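Long-range contacts in uncharacterized protein (Singapore grouper iridovirus, PDB 3RJ2), which binds histone H3, though its wider role in the virus is not established: residues A[5-9]-A[47-51]; A[31-36]-A[111-117]; A[58-62]-A[133-137]. All blocks are in the same frame, centred on the assembly; numbering follows the deposited sequence.

Contact 1: residues A[5-9]-A[47-51]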
ATOM      1  N   ILE A   5      -3.218  -2.991  11.188  1.00 17.83           N
ATOM      2  CA  ILE A   5      -2.186  -2.299  10.328  1.00 17.20           C
ATOM      3  C   ILE A   5      -2.579  -0.850  10.022  1.00 17.11           C
ATOM      4  O   ILE A   5      -3.610  -0.573   9.402  1.00 16.48           O
ATOM      5  CB  ILE A   5      -1.914  -3.068   9.007  1.00 17.44           C
ATOM      6  CG1 ILE A   5      -1.720  -4.553   9.289  1.00 17.59           C
ATOM      7  CG2 ILE A   5      -0.693  -2.508   8.263  1.00 16.27           C
ATOM      8  CD1 ILE A   5      -2.537  -5.424   8.370  1.00 20.52           C
ATOM      9  N   VAL A   6      -1.741   0.073  10.472  1.00 17.71           N
ATOM     10  CA  VAL A   6      -1.979   1.492  10.279  1.00 18.19           C
ATOM     11  C   VAL A   6      -0.723   2.052   9.671  1.00 18.85           C
ATOM     12  O   VAL A   6       0.350   1.959  10.255  1.00 19.61           O
ATOM     13  CB  VAL A   6      -2.335   2.193  11.607  1.00 18.13           C
ATOM     14  CG1 VAL A   6      -2.471   3.704  11.405  1.00 18.00           C
ATOM     15  CG2 VAL A   6      -3.628   1.601  12.168  1.00 17.82           C
ATOM     16  N   ALA A   7      -0.848   2.589   8.472  1.00 19.47           N
ATOM     17  CA  ALA A   7       0.305   3.094   7.745  1.00 20.56           C
ATOM     18  C   ALA A   7       0.252   4.609   7.646  1.00 21.34           C
ATOM     19  O   ALA A   7      -0.771   5.185   7.269  1.00 21.82           O
ATOM     20  CB  ALA A   7       0.387   2.453   6.349  1.00 20.14           C
ATOM     21  N   ASN A   8       1.351   5.248   8.028  1.00 22.14           N
ATOM     22  CA  ASN A   8       1.518   6.676   7.862  1.00 23.24           C
ATOM     23  C   ASN A   8       2.466   6.871   6.678  1.00 23.15           C
ATOM     24  O   ASN A   8       3.653   6.551   6.776  1.00 22.88           O
ATOM     25  CB  ASN A   8       2.068   7.308   9.154  1.00 23.81           C
ATOM     26  CG  ASN A   8       2.109   8.848   9.096  1.00 27.19           C
ATOM     27  OD1 ASN A   8       3.014   9.441   8.502  1.00 29.34           O
ATOM     28  ND2 ASN A   8       1.128   9.494   9.731  1.00 29.97           N
ATOM     29  N   CYS A   9       1.925   7.351   5.555  1.00 22.76           N
ATOM     30  CA  CYS A   9       2.711   7.567   4.341  1.00 22.60           C
ATOM     31  C   CYS A   9       2.927   9.046   4.056  1.00 21.85           C
ATOM     32  O   CYS A   9       1.956   9.797   3.879  1.00 20.74           O
ATOM     33  CB  CYS A   9       2.031   6.939   3.122  1.00 22.98           C
ATOM     34  SG  CYS A   9       1.532   5.220   3.320  1.00 27.11           S
ATOM     35  N   TYR A  47       7.571   6.009   5.013  1.00 15.93           N
ATOM     36  CA  TYR A  47       6.472   5.330   5.675  1.00 16.19           C
ATOM     37  C   TYR A  47       6.769   5.047   7.141  1.00 16.39           C
ATOM     38  O   TYR A  47       7.923   4.962   7.547  1.00 16.17           O
ATOM     39  CB  TYR A  47       6.145   4.025   4.939  1.00 16.12           C
ATOM     40  CG  TYR A  47       7.333   3.107   4.813  1.00 14.97           C
ATOM     41  CD1 TYR A  47       7.663   2.220   5.836  1.00 14.35           C
ATOM     42  CD2 TYR A  47       8.135   3.123   3.658  1.00 15.67           C
ATOM     43  CE1 TYR A  47       8.775   1.375   5.729  1.00 14.75           C
ATOM     44  CE2 TYR A  47       9.242   2.281   3.539  1.00 13.48           C
ATOM     45  CZ  TYR A  47       9.561   1.413   4.575  1.00 14.39           C
ATOM     46  OH  TYR A  47      10.658   0.572   4.457  1.00 15.99           O
ATOM     47  N   SER A  48       5.704   4.895   7.920  1.00 16.70           N
ATOM     48  CA  SER A  48       5.777   4.348   9.260  1.00 17.32           C
ATOM     49  C   SER A  48       4.595   3.398   9.416  1.00 17.51           C
ATOM     50  O   SER A  48       3.445   3.838   9.373  1.00 17.17           O
ATOM     51  CB  SER A  48       5.697   5.475  10.288  1.00 17.45           C
ATOM     52  OG  SER A  48       5.902   4.969  11.596  1.00 19.81           O
ATOM     53  N   VAL A  49       4.861   2.102   9.563  1.00 17.44           N
ATOM     54  CA  VAL A  49       3.777   1.121   9.576  1.00 18.31           C
ATOM     55  C   VAL A  49       3.610   0.485  10.949  1.00 19.01           C
ATOM     56  O   VAL A  49       4.521  -0.160  11.454  1.00 18.97           O
ATOM     57  CB  VAL A  49       3.953   0.005   8.517  1.00 18.04           C
ATOM     58  CG1 VAL A  49       2.796  -0.963   8.594  1.00 17.44           C
ATOM     59  CG2 VAL A  49       4.047   0.592   7.111  1.00 18.28           C
ATOM     60  N   ASP A  50       2.434   0.681  11.531  1.00 20.02           N
ATOM     61  CA  ASP A  50       2.077   0.097  12.820  1.00 21.26           C
ATOM     62  C   ASP A  50       1.398  -1.244  12.565  1.00 20.83           C
ATOM     63  O   ASP A  50       0.292  -1.291  12.024  1.00 20.60           O
ATOM     64  CB  ASP A  50       1.119   1.045  13.542  1.00 21.90           C
ATOM     65  CG  ASP A  50       1.191   0.922  15.046  1.00 26.12           C
ATOM     66  OD1 ASP A  50       1.546  -0.168  15.561  1.00 29.25           O
ATOM     67  OD2 ASP A  50       0.887   1.933  15.724  1.00 31.31           O
ATOM     68  N   GLY A  51       2.078  -2.331  12.915  1.00 20.74           N
ATOM     69  CA  GLY A  51       1.549  -3.671  12.715  1.00 20.76           C
ATOM     70  C   GLY A  51       1.981  -4.626  13.817  1.00 21.57           C
ATOM     71  O   GLY A  51       1.829  -4.331  15.014  1.00 21.67           O
TER
HETATM   72  O   HOH W   1       1.421   4.356  11.602  1.00 29.52           O
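V6 to C9 and Y47 to D50 lie on strands 6-12 and 44-50, the two central, antiparallel strands of a four-stranded antiparallel sheet, flanked by strands 18-22 and 81-87. V6 with D50 and N8 with S48 are hydrogen-bonded pairs, and A7 with V49 is the non-hydrogen-bonded pair between them. V6 N gives to D50 O at 2.9 Å, and D50 N returns the bond to V6 O at 2.8 Å. Of the next pair, N8 N to S48 O is almost straight (2.9 Å, 175°). A water spans the gap between these rungs, donating to V6 O at 3.0 Å and S48 O at 3.1 Å.

The small methyl of A7 suits the buried face, where it leaves room for V49. With V49 CG1 anti to the backbone N (chi1 -180°), that branch lies alongside I5 CG2, 3.8 Å away, while CG2 faces A7 CB. On the other face the CB atoms of V6 and D50 meet at 4.1 Å, and S48 OG is held by E83 of the neighbouring strand. Four backbone hydrogen bonds thus join the segments directly and side chains add modest contacts, mainly apolar around A7 and V49, while the other face mixes V6 with N8, S48, D50 and water.

Contact 2: residues A[31-36]-A[111-117]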
ATOM      1  N   CYS A  31      -6.763  -7.704   7.108  1.00 28.35           N
ATOM      2  CA  CYS A  31      -6.098  -7.313   5.852  1.00 24.86           C
ATOM      3  C   CYS A  31      -6.860  -6.253   5.058  1.00 22.77           C
ATOM      4  O   CYS A  31      -8.090  -6.273   4.991  1.00 22.49           O
ATOM      5  CB  CYS A  31      -5.886  -8.513   4.946  1.00 24.60           C
ATOM      6  SG  CYS A  31      -4.707  -9.661   5.554  1.00 24.60           S
ATOM      7  N   TRP A  32      -6.116  -5.325   4.469  1.00 19.96           N
ATOM      8  CA  TRP A  32      -6.684  -4.364   3.533  1.00 17.35           C
ATOM      9  C   TRP A  32      -5.760  -4.115   2.347  1.00 16.16           C
ATOM     10  O   TRP A  32      -4.603  -4.536   2.346  1.00 15.05           O
ATOM     11  CB  TRP A  32      -7.098  -3.055   4.225  1.00 16.52           C
ATOM     12  CG  TRP A  32      -6.053  -2.433   5.117  1.00 16.28           C
ATOM     13  CD1 TRP A  32      -6.043  -2.430   6.492  1.00 15.71           C
ATOM     14  CD2 TRP A  32      -4.890  -1.701   4.709  1.00 13.45           C
ATOM     15  NE1 TRP A  32      -4.942  -1.762   6.954  1.00 14.25           N
ATOM     16  CE2 TRP A  32      -4.216  -1.302   5.887  1.00 12.91           C
ATOM     17  CE3 TRP A  32      -4.346  -1.348   3.461  1.00 12.63           C
ATOM     18  CZ2 TRP A  32      -3.012  -0.575   5.860  1.00 11.75           C
ATOM     19  CZ3 TRP A  32      -3.148  -0.623   3.435  1.00 10.91           C
ATOM     20  CH2 TRP A  32      -2.501  -0.243   4.628  1.00 11.10           C
ATOM     21  N   ILE A  33      -6.310  -3.467   1.324  1.00 15.16           N
ATOM     22  CA  ILE A  33      -5.557  -3.019   0.157  1.00 14.49           C
ATOM     23  C   ILE A  33      -5.872  -1.543   0.023  1.00 13.90           C
ATOM     24  O   ILE A  33      -7.002  -1.109   0.269  1.00 13.82           O
ATOM     25  CB  ILE A  33      -5.957  -3.786  -1.124  1.00 14.39           C
ATOM     26  CG1 ILE A  33      -5.692  -5.286  -0.956  1.00 14.70           C
ATOM     27  CG2 ILE A  33      -5.208  -3.257  -2.340  1.00 15.07           C
ATOM     28  CD1 ILE A  33      -6.283  -6.139  -2.075  1.00 16.37           C
ATOM     29  N   TRP A  34      -4.853  -0.772  -0.326  1.00 12.94           N
ATOM     30  CA  TRP A  34      -4.984   0.657  -0.479  1.00 12.56           C
ATOM     31  C   TRP A  34      -4.425   1.080  -1.832  1.00 12.29           C
ATOM     32  O   TRP A  34      -3.327   0.676  -2.210  1.00 11.19           O
ATOM     33  CB  TRP A  34      -4.248   1.342   0.666  1.00 12.62           C
ATOM     34  CG  TRP A  34      -4.177   2.825   0.621  1.00 11.58           C
ATOM     35  CD1 TRP A  34      -5.145   3.708   1.016  1.00 12.08           C
ATOM     36  CD2 TRP A  34      -3.057   3.613   0.196  1.00 12.13           C
ATOM     37  NE1 TRP A  34      -4.698   5.006   0.841  1.00 12.17           N
ATOM     38  CE2 TRP A  34      -3.417   4.972   0.347  1.00 12.57           C
ATOM     39  CE3 TRP A  34      -1.785   3.303  -0.324  1.00 13.11           C
ATOM     40  CZ2 TRP A  34      -2.535   6.030   0.021  1.00 12.72           C
ATOM     41  CZ3 TRP A  34      -0.906   4.364  -0.652  1.00 12.01           C
ATOM     42  CH2 TRP A  34      -1.291   5.701  -0.468  1.00 11.68           C
ATOM     43  N   THR A  35      -5.210   1.877  -2.551  1.00 12.12           N
ATOM     44  CA  THR A  35      -4.833   2.437  -3.849  1.00 13.03           C
ATOM     45  C   THR A  35      -4.851   3.971  -3.836  1.00 12.55           C
ATOM     46  O   THR A  35      -5.803   4.583  -3.365  1.00 12.65           O
ATOM     47  CB  THR A  35      -5.787   1.946  -4.965  1.00 13.17           C
ATOM     48  OG1 THR A  35      -5.806   0.517  -4.964  1.00 14.43           O
ATOM     49  CG2 THR A  35      -5.313   2.431  -6.341  1.00 13.32           C
ATOM     50  N   TYR A  36      -3.800   4.583  -4.366  1.00 12.40           N
ATOM     51  CA  TYR A  36      -3.685   6.038  -4.378  1.00 12.82           C
ATOM     52  C   TYR A  36      -3.254   6.508  -5.750  1.00 13.13           C
ATOM     53  O   TYR A  36      -2.170   6.156  -6.217  1.00 13.28           O
ATOM     54  CB  TYR A  36      -2.673   6.486  -3.319  1.00 12.42           C
ATOM     55  CG  TYR A  36      -2.357   7.966  -3.228  1.00 13.36           C
ATOM     56  CD1 TYR A  36      -3.350   8.944  -3.370  1.00 15.48           C
ATOM     57  CD2 TYR A  36      -1.070   8.390  -2.936  1.00 14.03           C
ATOM     58  CE1 TYR A  36      -3.049  10.311  -3.243  1.00 16.04           C
ATOM     59  CE2 TYR A  36      -0.755   9.743  -2.820  1.00 15.34           C
ATOM     60  CZ  TYR A  36      -1.745  10.693  -2.964  1.00 16.32           C
ATOM     61  OH  TYR A  36      -1.415  12.021  -2.840  1.00 17.21           O
ATOM     62  N   VAL A 111      -8.991 -10.708   2.925  1.00 23.03           N
ATOM     63  CA  VAL A 111      -9.085  -9.276   2.626  1.00 22.78           C
ATOM     64  C   VAL A 111     -10.553  -8.877   2.592  1.00 23.19           C
ATOM     65  O   VAL A 111     -11.320  -9.438   1.819  1.00 22.89           O
ATOM     66  CB  VAL A 111      -8.488  -8.915   1.241  1.00 22.54           C
ATOM     67  CG1 VAL A 111      -8.612  -7.410   0.987  1.00 22.48           C
ATOM     68  CG2 VAL A 111      -7.058  -9.346   1.132  1.00 21.65           C
ATOM     69  N   HIS A 112     -10.946  -7.909   3.414  1.00 23.90           N
ATOM     70  CA  HIS A 112     -12.331  -7.424   3.376  1.00 24.95           C
ATOM     71  C   HIS A 112     -12.498  -5.942   3.123  1.00 24.43           C
ATOM     72  O   HIS A 112     -13.624  -5.448   3.066  1.00 24.63           O
ATOM     73  CB  HIS A 112     -13.114  -7.844   4.629  1.00 25.95           C
ATOM     74  CG  HIS A 112     -13.555  -9.276   4.595  1.00 28.15           C
ATOM     75  ND1 HIS A 112     -13.689 -10.042   5.732  1.00 30.44           N
ATOM     76  CD2 HIS A 112     -13.858 -10.088   3.554  1.00 29.19           C
ATOM     77  CE1 HIS A 112     -14.073 -11.259   5.393  1.00 31.19           C
ATOM     78  NE2 HIS A 112     -14.178 -11.313   4.077  1.00 30.48           N
ATOM     79  N   MET A 113     -11.384  -5.241   2.953  1.00 24.00           N
ATOM     80  CA  MET A 113     -11.403  -3.781   2.806  1.00 23.57           C
ATOM     81  C   MET A 113     -10.453  -3.328   1.700  1.00 22.62           C
ATOM     82  O   MET A 113      -9.309  -3.771   1.651  1.00 21.39           O
ATOM     83  CB  MET A 113     -10.998  -3.143   4.137  1.00 23.86           C
ATOM     84  CG  MET A 113     -10.994  -1.635   4.162  1.00 26.64           C
ATOM     85  SD  MET A 113     -12.620  -0.870   4.067  1.00 31.86           S
ATOM     86  CE  MET A 113     -13.465  -1.651   5.454  1.00 32.20           C
ATOM     87  N   HIS A 114     -10.948  -2.471   0.805  1.00 22.42           N
ATOM     88  CA  HIS A 114     -10.103  -1.738  -0.126  1.00 22.36           C
ATOM     89  C   HIS A 114     -10.300  -0.247   0.108  1.00 22.82           C
ATOM     90  O   HIS A 114     -11.421   0.264  -0.007  1.00 22.90           O
ATOM     91  CB  HIS A 114     -10.395  -2.111  -1.589  1.00 22.09           C
ATOM     92  CG  HIS A 114      -9.710  -1.227  -2.592  1.00 22.44           C
ATOM     93  ND1 HIS A 114      -8.337  -1.182  -2.738  1.00 22.84           N
ATOM     94  CD2 HIS A 114     -10.210  -0.354  -3.501  1.00 21.93           C
ATOM     95  CE1 HIS A 114      -8.024  -0.325  -3.691  1.00 20.65           C
ATOM     96  NE2 HIS A 114      -9.143   0.187  -4.174  1.00 22.28           N
ATOM     97  N   TYR A 115      -9.217   0.442   0.446  1.00 22.70           N
ATOM     98  CA  TYR A 115      -9.256   1.889   0.592  1.00 23.86           C
ATOM     99  C   TYR A 115      -8.865   2.563  -0.714  1.00 24.84           C
ATOM    100  O   TYR A 115      -7.753   2.394  -1.196  1.00 24.08           O
ATOM    101  CB  TYR A 115      -8.323   2.359   1.713  1.00 23.18           C
ATOM    102  CG  TYR A 115      -8.723   1.928   3.106  1.00 24.01           C
ATOM    103  CD1 TYR A 115      -9.872   2.437   3.722  1.00 24.68           C
ATOM    104  CD2 TYR A 115      -7.938   1.034   3.822  1.00 25.30           C
ATOM    105  CE1 TYR A 115     -10.232   2.048   5.018  1.00 26.20           C
ATOM    106  CE2 TYR A 115      -8.285   0.638   5.122  1.00 27.07           C
ATOM    107  CZ  TYR A 115      -9.434   1.152   5.711  1.00 27.85           C
ATOM    108  OH  TYR A 115      -9.781   0.762   6.989  1.00 29.99           O
ATOM    109  N   ASP A 116      -9.790   3.305  -1.307  1.00 27.05           N
ATOM    110  CA  ASP A 116      -9.435   4.101  -2.469  1.00 29.40           C
ATOM    111  C   ASP A 116      -9.298   5.511  -1.984  1.00 30.69           C
ATOM    112  O   ASP A 116     -10.254   6.086  -1.477  1.00 31.22           O
ATOM    113  CB  ASP A 116     -10.458   4.019  -3.596  1.00 29.52           C
ATOM    114  CG  ASP A 116      -9.932   4.626  -4.895  1.00 30.93           C
ATOM    115  OD1 ASP A 116      -9.791   5.874  -4.965  1.00 32.02           O
ATOM    116  OD2 ASP A 116      -9.635   3.853  -5.841  1.00 31.99           O
ATOM    117  N   GLU A 117      -8.108   6.064  -2.165  1.00 32.52           N
ATOM    118  CA  GLU A 117      -7.698   7.283  -1.475  1.00 34.51           C
ATOM    119  C   GLU A 117      -8.613   8.501  -1.624  1.00 35.83           C
ATOM    120  O   GLU A 117      -8.778   9.268  -0.668  1.00 36.45           O
ATOM    121  CB  GLU A 117      -6.252   7.632  -1.809  1.00 34.10           C
ATOM    122  CG  GLU A 117      -5.649   8.661  -0.885  1.00 35.89           C
ATOM    123  CD  GLU A 117      -6.057   8.480   0.571  1.00 36.77           C
ATOM    124  OE1 GLU A 117      -5.874   7.371   1.126  1.00 36.27           O
ATOM    125  OE2 GLU A 117      -6.556   9.466   1.157  1.00 37.73           O
TER
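I33 and Y115 belong to neighbouring parallel strands, 31-37 and 111-116, of the six-stranded mixed sheet; the antiparallel strands 94-98 and 120-123 lie beyond them. The backbone ladder comes first. I33 N gives to M113 O at 3.0 Å and I33 O receives Y115 N at 2.7 Å; the ladder then goes on from T35 N to Y115 O and from E117 N to T35 O. H114 ND1 adds a weak bond to I33 O.

Aromatic and apolar packing follows. W32, Y115 and W34 share one face of the sheet. Y115 presents its edge to the five-membered ring of W32, with CE2 3.8 Å from W32 CG and the ring planes at 68°, an edge-to-face pair. W32 CG lies between its backbone N and carbonyl carbon (chi1 50°), where the indole meets that edge, and its NE1 bonds to I5 O, just before strand 6-12 of the other sheet. Y115 CB abuts the edge of the W34 indole at CD1 (3.5 Å). On the reverse face, branched I33 reaches V111 CG1 through CD1 at 4.1 Å.

A buried indole N-H needs an acceptor. E117, just past its strand, supplies one: its chain bends at chi2, and OE1 uses its anti lone pair to take W34 NE1 at 2.7 Å, within 4° of the indole plane.

Contact 3: residues A[58-62]-A[133-137]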
ATOM      1  N   ARG A  58       3.159  -5.351   0.775  1.00 10.24           N
ATOM      2  CA  ARG A  58       3.632  -5.056  -0.556  1.00 10.36           C
ATOM      3  C   ARG A  58       3.255  -3.625  -0.949  1.00 10.02           C
ATOM      4  O   ARG A  58       2.098  -3.204  -0.817  1.00  9.01           O
ATOM      5  CB  ARG A  58       3.054  -6.069  -1.532  1.00 10.76           C
ATOM      6  CG  ARG A  58       3.668  -6.063  -2.873  1.00 12.34           C
ATOM      7  CD  ARG A  58       2.984  -7.114  -3.740  1.00 18.09           C
ATOM      8  NE  ARG A  58       2.706  -6.572  -5.053  1.00 23.24           N
ATOM      9  CZ  ARG A  58       3.159  -7.051  -6.202  1.00 23.22           C
ATOM     10  NH1 ARG A  58       3.912  -8.141  -6.241  1.00 25.90           N
ATOM     11  NH2 ARG A  58       2.827  -6.428  -7.315  1.00 21.40           N
ATOM     12  N   VAL A  59       4.260  -2.881  -1.405  1.00  9.71           N
ATOM     13  CA  VAL A  59       4.069  -1.567  -2.013  1.00  9.68           C
ATOM     14  C   VAL A  59       4.373  -1.689  -3.507  1.00  9.77           C
ATOM     15  O   VAL A  59       5.480  -2.065  -3.895  1.00  9.10           O
ATOM     16  CB  VAL A  59       5.020  -0.500  -1.405  1.00 10.04           C
ATOM     17  CG1 VAL A  59       4.687   0.873  -1.969  1.00  9.28           C
ATOM     18  CG2 VAL A  59       4.919  -0.499   0.104  1.00  9.56           C
ATOM     19  N   THR A  60       3.385  -1.362  -4.329  1.00  9.55           N
ATOM     20  CA  THR A  60       3.474  -1.535  -5.769  1.00 10.00           C
ATOM     21  C   THR A  60       3.219  -0.166  -6.388  1.00 10.78           C
ATOM     22  O   THR A  60       2.420   0.637  -5.857  1.00 10.75           O
ATOM     23  CB  THR A  60       2.424  -2.567  -6.280  1.00  9.56           C
ATOM     24  OG1 THR A  60       2.486  -3.753  -5.473  1.00  9.00           O
ATOM     25  CG2 THR A  60       2.669  -2.954  -7.730  1.00  8.45           C
ATOM     26  N   PHE A  61       3.941   0.108  -7.470  1.00 11.06           N
ATOM     27  CA  PHE A  61       3.706   1.284  -8.289  1.00 11.58           C
ATOM     28  C   PHE A  61       3.266   0.874  -9.691  1.00 12.13           C
ATOM     29  O   PHE A  61       3.748  -0.132 -10.247  1.00 11.91           O
ATOM     30  CB  PHE A  61       4.966   2.143  -8.374  1.00 12.22           C
ATOM     31  CG  PHE A  61       5.436   2.657  -7.047  1.00 12.49           C
ATOM     32  CD1 PHE A  61       6.515   2.068  -6.408  1.00 12.50           C
ATOM     33  CD2 PHE A  61       4.772   3.706  -6.421  1.00 12.85           C
ATOM     34  CE1 PHE A  61       6.944   2.541  -5.161  1.00 13.80           C
ATOM     35  CE2 PHE A  61       5.182   4.175  -5.174  1.00 12.82           C
ATOM     36  CZ  PHE A  61       6.276   3.598  -4.548  1.00 12.54           C
ATOM     37  N   PHE A  62       2.354   1.668 -10.242  1.00 12.06           N
ATOM     38  CA  PHE A  62       1.812   1.473 -11.577  1.00 12.40           C
ATOM     39  C   PHE A  62       1.955   2.784 -12.354  1.00 12.97           C
ATOM     40  O   PHE A  62       1.936   3.876 -11.755  1.00 12.56           O
ATOM     41  CB  PHE A  62       0.330   1.083 -11.512  1.00 12.31           C
ATOM     42  CG  PHE A  62       0.042  -0.058 -10.586  1.00 12.42           C
ATOM     43  CD1 PHE A  62       0.211  -1.380 -11.010  1.00 11.61           C
ATOM     44  CD2 PHE A  62      -0.403   0.179  -9.280  1.00 12.22           C
ATOM     45  CE1 PHE A  62      -0.051  -2.438 -10.154  1.00 12.31           C
ATOM     46  CE2 PHE A  62      -0.656  -0.886  -8.420  1.00 12.64           C
ATOM     47  CZ  PHE A  62      -0.486  -2.191  -8.862  1.00 10.95           C
ATOM     48  N   ARG A 133      -5.068 -10.048  -9.803  1.00 13.63           N
ATOM     49  CA  ARG A 133      -5.201  -8.874 -10.648  1.00 14.31           C
ATOM     50  C   ARG A 133      -4.653  -7.608  -9.954  1.00 14.04           C
ATOM     51  O   ARG A 133      -3.963  -6.789 -10.586  1.00 13.73           O
ATOM     52  CB  ARG A 133      -6.656  -8.670 -11.068  1.00 14.15           C
ATOM     53  CG  ARG A 133      -6.806  -7.595 -12.125  1.00 16.21           C
ATOM     54  CD  ARG A 133      -8.043  -6.748 -11.887  1.00 19.90           C
ATOM     55  NE  ARG A 133      -7.760  -5.393 -12.334  1.00 25.89           N
ATOM     56  CZ  ARG A 133      -7.561  -4.339 -11.548  1.00 27.87           C
ATOM     57  NH1 ARG A 133      -7.647  -4.437 -10.223  1.00 25.81           N
ATOM     58  NH2 ARG A 133      -7.299  -3.159 -12.108  1.00 31.44           N
ATOM     59  N   THR A 134      -4.928  -7.459  -8.657  1.00 13.41           N
ATOM     60  CA  THR A 134      -4.504  -6.255  -7.927  1.00 12.49           C
ATOM     61  C   THR A 134      -2.982  -6.161  -7.746  1.00 12.35           C
ATOM     62  O   THR A 134      -2.482  -5.113  -7.400  1.00 12.14           O
ATOM     63  CB  THR A 134      -5.176  -6.116  -6.534  1.00 12.90           C
ATOM     64  OG1 THR A 134      -4.635  -7.088  -5.630  1.00 10.82           O
ATOM     65  CG2 THR A 134      -6.697  -6.246  -6.626  1.00 12.24           C
ATOM     66  N   LEU A 135      -2.265  -7.266  -7.957  1.00 12.47           N
ATOM     67  CA  LEU A 135      -0.804  -7.287  -7.916  1.00 12.24           C
ATOM     68  C   LEU A 135      -0.184  -6.777  -9.207  1.00 13.02           C
ATOM     69  O   LEU A 135       0.956  -6.287  -9.208  1.00 12.34           O
ATOM     70  CB  LEU A 135      -0.295  -8.715  -7.672  1.00 12.23           C
ATOM     71  CG  LEU A 135      -0.809  -9.445  -6.428  1.00 12.09           C
ATOM     72  CD1 LEU A 135      -0.407 -10.892  -6.451  1.00 10.46           C
ATOM     73  CD2 LEU A 135      -0.316  -8.762  -5.148  1.00 12.16           C
ATOM     74  N   ALA A 136      -0.934  -6.895 -10.304  1.00 13.49           N
ATOM     75  CA  ALA A 136      -0.410  -6.632 -11.649  1.00 14.15           C
ATOM     76  C   ALA A 136      -0.937  -5.352 -12.342  1.00 14.69           C
ATOM     77  O   ALA A 136      -0.276  -4.810 -13.224  1.00 15.01           O
ATOM     78  CB  ALA A 136      -0.645  -7.848 -12.534  1.00 13.98           C
ATOM     79  N   ALA A 137      -2.116  -4.874 -11.962  1.00 15.36           N
ATOM     80  CA  ALA A 137      -2.709  -3.716 -12.632  1.00 15.69           C
ATOM     81  C   ALA A 137      -3.445  -2.858 -11.643  1.00 16.02           C
ATOM     82  O   ALA A 137      -3.921  -3.386 -10.631  1.00 15.20           O
ATOM     83  CB  ALA A 137      -3.661  -4.156 -13.766  1.00 15.97           C
TER
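T60 OG1 accepts twice from R58, whose guanidinium packs against L135 of the C-terminal helix: from NE at 2.9 Å and, weakly, from NH2 at 3.3 Å. The NE donor bond is bent, with T60 OG1 29° out of the guanidinium plane. These bonds help set the direction of the group that receives L135. R58 CG stands anti to the backbone N (chi1 -168°) and the chain bends at chi3, bringing NE to 3.7 Å from L135 CD2; the methyl lies over one face of the guanidinium, offset toward its rim. An arginine suits this place because its flat, broad end can be packed by a hydrocarbon while its N-H groups bond T60 OG1. R58 NH2 also lies close to L135 O, but the angle is too poor for a hydrogen bond.

F62 makes the other half of the contact. Its ring has L135 O at the edge and the A137 carbonyl carbon over one face, with F62 CE1 3.7 Å from A137 N. An aromatic ring is flat enough to lie against the backbone of the last modelled residues, where alanines offer little bulk. The carbonyl oxygens of T134 and A137 accept from R96 NH1. The end of helix 128-136 thus rests on strand 56-62 and its antiparallel neighbour 94-98, while R58 and L135 both touch I101 of helix 101-104.

In the fold
Contacts 2 and 3 both reach the six-stranded mixed sheet, whereas contact 1 belongs to the four-stranded antiparallel sheet. All are partly buried: contact 2, with the largest surface, has seven buried residues among thirteen, contact 3 four among seven, and contact 1 two among eight. Contacts 1 and 2 join strands and depend on backbone ladders, antiparallel in one and parallel in the other, but only contact 2 adds aromatic stacking. Contact 3 has no ladder and sets strand side chains against a helix's last turn, its backbone included. Contacts 1 and 3 lie on opposite sides of the chain's centre. Contact 2 touches both, meeting contact 1 through polar atoms and contact 3 through packing.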